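Local coordinates for hydrogenase maturation factor (Thermoanaerobacter tengcongensis, PDB 3VTI), which probably dehydrates, at the expense of ATP, a carbamoyl group received from HypF, helping to make the nitrile group needed for [NiFe]-hydrogenase maturation, at residues K87-V90 with K91-E95; Y210-S213 with K214-V218. All coordinates share one frame; numbering follows the deposited sequence.

Interaction 1 (K87-V90 with K91-E95); sequences KKIV and KSMAE
M93 lies one helical turn beyond I89 and meets it loosely, its SD 4.4 Å from CG2 of I89. The start of the M93 side chain leans back over the preceding turn, where CG is 3.3 Å from I89 O. This follows from CG lying anti to the carbonyl carbon (chi1 -66°), beside the backbone N. The same carbonyl accepts the amide of M93, N to O 3.0 Å. K87, K88 and V90 give their carbonyls to K91, S92 and A94 in the same i to i+4 pattern. On the exposed face, K91 runs out extended and then bends at chi4 (-73°). This brings NZ to 2.8 Å from OE2 of E95 in a salt bridge whose hydrogen bond is weak. S92 OG is hydrogen-bonded to D48 OD1. Helix 83-100 is the crossover of a beta-alpha-beta unit with strands 66-78 and 103-112. I89 and M93 pack on I122 and helix 49-60, while V90 and A94 meet A11 of the second subunit. The chemistry is that of an amphipathic helix: apolar side chains face sheet, helix and subunit, and a lysine-glutamate pair stays on the solvent side.

Interaction 2 (Y210-S213 with K214-V218); sequences YEIS and KMSGV
S213 O is gripped by two backbone amides where helix 204-216 ends. V218 N donates to it over 3.1 Å, in the carbonyl plane and on a lone pair. G217 N, 2.9 Å from the same oxygen, adds a weak bond with a bent N-H...O angle of 122°. G217 N also makes a weak, long bond to K214 O. V218 N to S213 O is the 6-to-1 bond and the weak G217 N to K214 O the 5-to-2 bond; with the positive phi of G217 (67°) they make a Schellman motif. The S213 side chain closes the turn a second time. Its OG donates to V218 O at 2.8 Å, approaching from above the carbonyl plane and not along a lone pair. With an alanine here the hydroxyl is gone, and V218 O would probably lose this donor and the chain past G217 be freer to move. Before the turn the helix keeps its regular bonds, with S216 N 2.8 Å from I212 O. S216 OG bonds outside the turn to I138 O and A141 N. In V218, CG2 lies between the backbone N and the carbonyl carbon (chi1 -63°), which puts it 4.2 Å from I212 O. I212 and S213 pack on I220 of strand 219-223, which the chain enters directly after the turn. Just before I212, E211 forms a salt bridge with R198, and its side chain lies about 7 Å from the bound magnesium ion. The carbonyl of the buried S213 thus has two amide donors, one of them weak, although it lies at a helix end. The serine hydroxyl links the last turn to V218, just before strand 219-223, a tie that would hold the exit of the helix close to its last turn.

How the interactions relate
The two contacts are local and lie in different AIR-synthase-related domain ranges: interaction 1 lies inside helix 83-100, interaction 2 spans the end of helix 204-216. They lie on opposite sides of the chain's centre, their own centres about 37 Å apart. Both are partly buried. Interaction 1 is mid-helix, so its carbonyls follow the plain i to i+4 pattern and its side chains divide into an apolar face and a charged one. In interaction 2 a Schellman motif with G217 and a serine hydroxyl bond take over. Another subunit covers part of interaction 1, whereas no other protein chain of the assembly touches interaction 2. Only interaction 2 comes near the magnesium site.

Interaction 1 (K87-V90 with K91-E95)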
ATOM      1  N   LYS C  87      -3.475  -6.038 -15.968  0.60 58.96           N
ATOM      2  CA  LYS C  87      -3.867  -7.256 -16.670  0.60 58.87           C
ATOM      3  C   LYS C  87      -2.792  -8.339 -16.555  0.60 57.45           C
ATOM      4  O   LYS C  87      -3.108  -9.520 -16.452  0.60 56.48           O
ATOM      5  CB  LYS C  87      -4.174  -6.963 -18.143  0.60 61.55           C
ATOM      6  CG  LYS C  87      -5.469  -6.193 -18.373  0.60 62.55           C
ATOM      7  CD  LYS C  87      -5.843  -6.144 -19.844  0.60 64.42           C
ATOM      8  CE  LYS C  87      -7.150  -5.384 -20.054  0.60 66.13           C
ATOM      9  NZ  LYS C  87      -7.532  -5.291 -21.489  0.60 68.29           N
ATOM     10  N   LYS C  88      -1.528  -7.922 -16.565  1.00 57.39           N
ATOM     11  CA  LYS C  88      -0.394  -8.835 -16.413  1.00 56.70           C
ATOM     12  C   LYS C  88      -0.315  -9.427 -15.002  1.00 53.96           C
ATOM     13  O   LYS C  88      -0.035 -10.615 -14.833  1.00 53.07           O
ATOM     14  CB  LYS C  88       0.926  -8.133 -16.761  1.00 57.63           C
ATOM     15  CG  LYS C  88       1.194  -7.995 -18.248  1.00 61.67           C
ATOM     16  CD  LYS C  88       2.187  -6.866 -18.563  1.00 65.15           C
ATOM     17  CE  LYS C  88       3.643  -7.308 -18.420  1.00 65.58           C
ATOM     18  NZ  LYS C  88       4.574  -6.253 -18.920  1.00 68.14           N
ATOM     19  N   ILE C  89      -0.555  -8.588 -13.998  1.00 52.93           N
ATOM     20  CA  ILE C  89      -0.551  -9.015 -12.601  1.00 50.83           C
ATOM     21  C   ILE C  89      -1.667 -10.021 -12.344  1.00 50.35           C
ATOM     22  O   ILE C  89      -1.428 -11.099 -11.793  1.00 48.91           O
ATOM     23  CB  ILE C  89      -0.668  -7.800 -11.644  1.00 50.61           C
ATOM     24  CG1 ILE C  89       0.640  -7.008 -11.640  1.00 50.17           C
ATOM     25  CG2 ILE C  89      -1.038  -8.237 -10.225  1.00 48.26           C
ATOM     26  CD1 ILE C  89       0.507  -5.620 -11.067  1.00 50.87           C
ATOM     27  N   VAL C  90      -2.874  -9.665 -12.779  1.00 51.49           N
ATOM     28  CA  VAL C  90      -4.061 -10.490 -12.584  1.00 51.64           C
ATOM     29  C   VAL C  90      -3.907 -11.851 -13.281  1.00 51.89           C
ATOM     30  O   VAL C  90      -4.184 -12.892 -12.678  1.00 50.95           O
ATOM     31  CB  VAL C  90      -5.348  -9.726 -13.027  1.00 53.38           C
ATOM     32  CG1 VAL C  90      -6.586 -10.583 -12.889  1.00 53.82           C
ATOM     33  CG2 VAL C  90      -5.522  -8.463 -12.186  1.00 53.45           C
ATOM     34  N   LYS C  91      -3.447 -11.829 -14.534  1.00 53.30           N
ATOM     35  CA  LYS C  91      -3.108 -13.041 -15.290  1.00 53.90           C
ATOM     36  C   LYS C  91      -2.140 -13.959 -14.528  1.00 52.06           C
ATOM     37  O   LYS C  91      -2.377 -15.166 -14.426  1.00 51.55           O
ATOM     38  CB  LYS C  91      -2.505 -12.664 -16.649  1.00 56.11           C
ATOM     39  CG  LYS C  91      -2.345 -13.817 -17.641  1.00 58.18           C
ATOM     40  CD  LYS C  91      -1.563 -13.366 -18.862  1.00 62.54           C
ATOM     41  CE  LYS C  91      -1.646 -14.382 -20.001  1.00 66.38           C
ATOM     42  NZ  LYS C  91      -0.835 -15.603 -19.711  1.00 67.12           N
ATOM     43  N   SER C  92      -1.057 -13.378 -14.004  1.00 50.97           N
ATOM     44  CA  SER C  92      -0.078 -14.115 -13.200  1.00 49.40           C
ATOM     45  C   SER C  92      -0.699 -14.738 -11.953  1.00 48.08           C
ATOM     46  O   SER C  92      -0.340 -15.846 -11.563  1.00 47.28           O
ATOM     47  CB  SER C  92       1.071 -13.209 -12.790  1.00 48.96           C
ATOM     48  OG  SER C  92       1.884 -12.902 -13.895  1.00 50.05           O
ATOM     49  N   MET C  93      -1.634 -14.015 -11.340  1.00 48.15           N
ATOM     50  CA  MET C  93      -2.416 -14.531 -10.223  1.00 47.22           C
ATOM     51  C   MET C  93      -3.308 -15.685 -10.660  1.00 48.28           C
ATOM     52  O   MET C  93      -3.367 -16.712  -9.980  1.00 48.24           O
ATOM     53  CB  MET C  93      -3.263 -13.428  -9.579  1.00 47.13           C
ATOM     54  CG  MET C  93      -2.463 -12.340  -8.910  1.00 45.81           C
ATOM     55  SD  MET C  93      -3.478 -11.147  -8.045  1.00 45.48           S
ATOM     56  CE  MET C  93      -3.712 -11.923  -6.452  1.00 43.03           C
ATOM     57  N   ALA C  94      -3.993 -15.534 -11.789  1.00 49.76           N
ATOM     58  CA  ALA C  94      -4.829 -16.619 -12.295  1.00 50.96           C
ATOM     59  C   ALA C  94      -4.004 -17.889 -12.532  1.00 50.92           C
ATOM     60  O   ALA C  94      -4.401 -18.972 -12.106  1.00 50.68           O
ATOM     61  CB  ALA C  94      -5.568 -16.203 -13.563  1.00 52.67           C
ATOM     62  N   GLU C  95      -2.851 -17.737 -13.186  1.00 51.34           N
ATOM     63  CA  GLU C  95      -1.974 -18.865 -13.506  1.00 52.21           C
ATOM     64  C   GLU C  95      -1.437 -19.596 -12.276  1.00 50.63           C
ATOM     65  O   GLU C  95      -1.380 -20.827 -12.258  1.00 51.11           O
ATOM     66  CB  GLU C  95      -0.825 -18.415 -14.402  1.00 53.04           C
ATOM     67  CG  GLU C  95      -1.262 -18.143 -15.838  1.00 57.47           C
ATOM     68  CD  GLU C  95      -0.239 -17.343 -16.638  1.00 61.53           C
ATOM     69  OE1 GLU C  95       0.437 -16.457 -16.055  1.00 60.73           O
ATOM     70  OE2 GLU C  95      -0.126 -17.595 -17.864  1.00 64.47           O
TER

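Interaction 2 (Y210-S213 with K214-V218)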
ATOM      1  N   TYR C 210      15.756 -19.392  14.083  1.00 50.24           N
ATOM      2  CA  TYR C 210      15.571 -18.685  15.348  1.00 51.32           C
ATOM      3  C   TYR C 210      14.135 -18.770  15.842  1.00 51.15           C
ATOM      4  O   TYR C 210      13.898 -18.864  17.047  1.00 52.60           O
ATOM      5  CB  TYR C 210      15.988 -17.215  15.223  1.00 51.31           C
ATOM      6  CG  TYR C 210      17.438 -16.969  15.563  1.00 52.78           C
ATOM      7  CD1 TYR C 210      17.846 -16.795  16.886  1.00 54.92           C
ATOM      8  CD2 TYR C 210      18.405 -16.922  14.569  1.00 52.82           C
ATOM      9  CE1 TYR C 210      19.180 -16.573  17.209  1.00 56.38           C
ATOM     10  CE2 TYR C 210      19.748 -16.698  14.881  1.00 54.38           C
ATOM     11  CZ  TYR C 210      20.127 -16.524  16.200  1.00 56.34           C
ATOM     12  OH  TYR C 210      21.455 -16.310  16.507  1.00 57.38           O
ATOM     13  N   GLU C 211      13.186 -18.736  14.910  1.00 49.38           N
ATOM     14  CA  GLU C 211      11.776 -18.856  15.255  1.00 49.23           C
ATOM     15  C   GLU C 211      11.473 -20.267  15.738  1.00 49.79           C
ATOM     16  O   GLU C 211      10.691 -20.448  16.674  1.00 50.79           O
ATOM     17  CB  GLU C 211      10.887 -18.493  14.066  1.00 47.64           C
ATOM     18  CG  GLU C 211      10.771 -16.987  13.832  1.00 48.50           C
ATOM     19  CD  GLU C 211      10.386 -16.610  12.400  1.00 48.75           C
ATOM     20  OE1 GLU C 211      10.386 -17.493  11.505  1.00 48.98           O
ATOM     21  OE2 GLU C 211      10.085 -15.415  12.169  1.00 49.09           O
ATOM     22  N   ILE C 212      12.103 -21.261  15.108  1.00 49.17           N
ATOM     23  CA  ILE C 212      11.969 -22.645  15.539  1.00 49.36           C
ATOM     24  C   ILE C 212      12.579 -22.804  16.927  1.00 51.93           C
ATOM     25  O   ILE C 212      11.966 -23.419  17.805  1.00 53.12           O
ATOM     26  CB  ILE C 212      12.629 -23.644  14.557  1.00 48.64           C
ATOM     27  CG1 ILE C 212      11.941 -23.621  13.185  1.00 45.30           C
ATOM     28  CG2 ILE C 212      12.592 -25.045  15.138  1.00 49.32           C
ATOM     29  CD1 ILE C 212      12.762 -24.266  12.068  1.00 42.42           C
ATOM     30  N   SER C 213      13.774 -22.243  17.120  1.00 52.95           N
ATOM     31  CA  SER C 213      14.458 -22.259  18.418  1.00 55.65           C
ATOM     32  C   SER C 213      13.652 -21.641  19.550  1.00 56.51           C
ATOM     33  O   SER C 213      13.499 -22.243  20.612  1.00 58.35           O
ATOM     34  CB  SER C 213      15.805 -21.550  18.331  1.00 56.59           C
ATOM     35  OG  SER C 213      16.821 -22.463  17.948  1.00 59.15           O
ATOM     36  N   LYS C 214      13.154 -20.434  19.316  1.00 55.56           N
ATOM     37  CA  LYS C 214      12.360 -19.719  20.306  1.00 56.64           C
ATOM     38  C   LYS C 214      11.133 -20.538  20.713  1.00 56.39           C
ATOM     39  O   LYS C 214      10.941 -20.830  21.895  1.00 58.37           O
ATOM     40  CB  LYS C 214      11.948 -18.341  19.761  1.00 55.53           C
ATOM     41  CG  LYS C 214      11.246 -17.442  20.760  1.00 57.86           C
ATOM     42  CD  LYS C 214      10.768 -16.142  20.105  1.00 58.66           C
ATOM     43  CE  LYS C 214       9.871 -15.353  21.057  1.00 61.70           C
ATOM     44  NZ  LYS C 214       9.438 -14.028  20.497  1.00 63.00           N
ATOM     45  N   MET C 215      10.339 -20.938  19.726  1.00 54.07           N
ATOM     46  CA  MET C 215       9.034 -21.544  19.981  1.00 54.05           C
ATOM     47  C   MET C 215       9.092 -23.000  20.424  1.00 55.07           C
ATOM     48  O   MET C 215       8.296 -23.424  21.264  1.00 56.38           O
ATOM     49  CB  MET C 215       8.121 -21.378  18.767  1.00 51.85           C
ATOM     50  CG  MET C 215       7.789 -19.915  18.430  1.00 51.59           C
ATOM     51  SD  MET C 215       6.607 -19.139  19.563  1.00 52.34           S
ATOM     52  CE  MET C 215       7.675 -18.476  20.821  1.00 58.34           C
ATOM     53  N   SER C 216      10.027 -23.763  19.865  1.00 54.59           N
ATOM     54  CA  SER C 216      10.223 -25.150  20.276  1.00 55.49           C
ATOM     55  C   SER C 216      11.061 -25.244  21.542  1.00 57.73           C
ATOM     56  O   SER C 216      11.058 -26.273  22.211  1.00 59.90           O
ATOM     57  CB  SER C 216      10.862 -25.976  19.153  1.00 54.45           C
ATOM     58  OG  SER C 216       9.916 -26.325  18.157  1.00 51.77           O
ATOM     59  N   GLY C 217      11.775 -24.172  21.872  1.00 57.77           N
ATOM     60  CA  GLY C 217      12.659 -24.167  23.027  1.00 59.95           C
ATOM     61  C   GLY C 217      13.831 -25.111  22.828  1.00 60.67           C
ATOM     62  O   GLY C 217      14.169 -25.897  23.721  1.00 62.99           O
ATOM     63  N   VAL C 218      14.443 -25.031  21.648  1.00 58.66           N
ATOM     64  CA  VAL C 218      15.567 -25.884  21.273  1.00 58.93           C
ATOM     65  C   VAL C 218      16.647 -25.071  20.563  1.00 58.13           C
ATOM     66  O   VAL C 218      16.499 -23.870  20.360  1.00 56.90           O
ATOM     67  CB  VAL C 218      15.125 -27.030  20.321  1.00 57.96           C
ATOM     68  CG1 VAL C 218      14.127 -27.972  21.002  1.00 59.34           C
ATOM     69  CG2 VAL C 218      14.559 -26.469  19.011  1.00 54.52           C
TER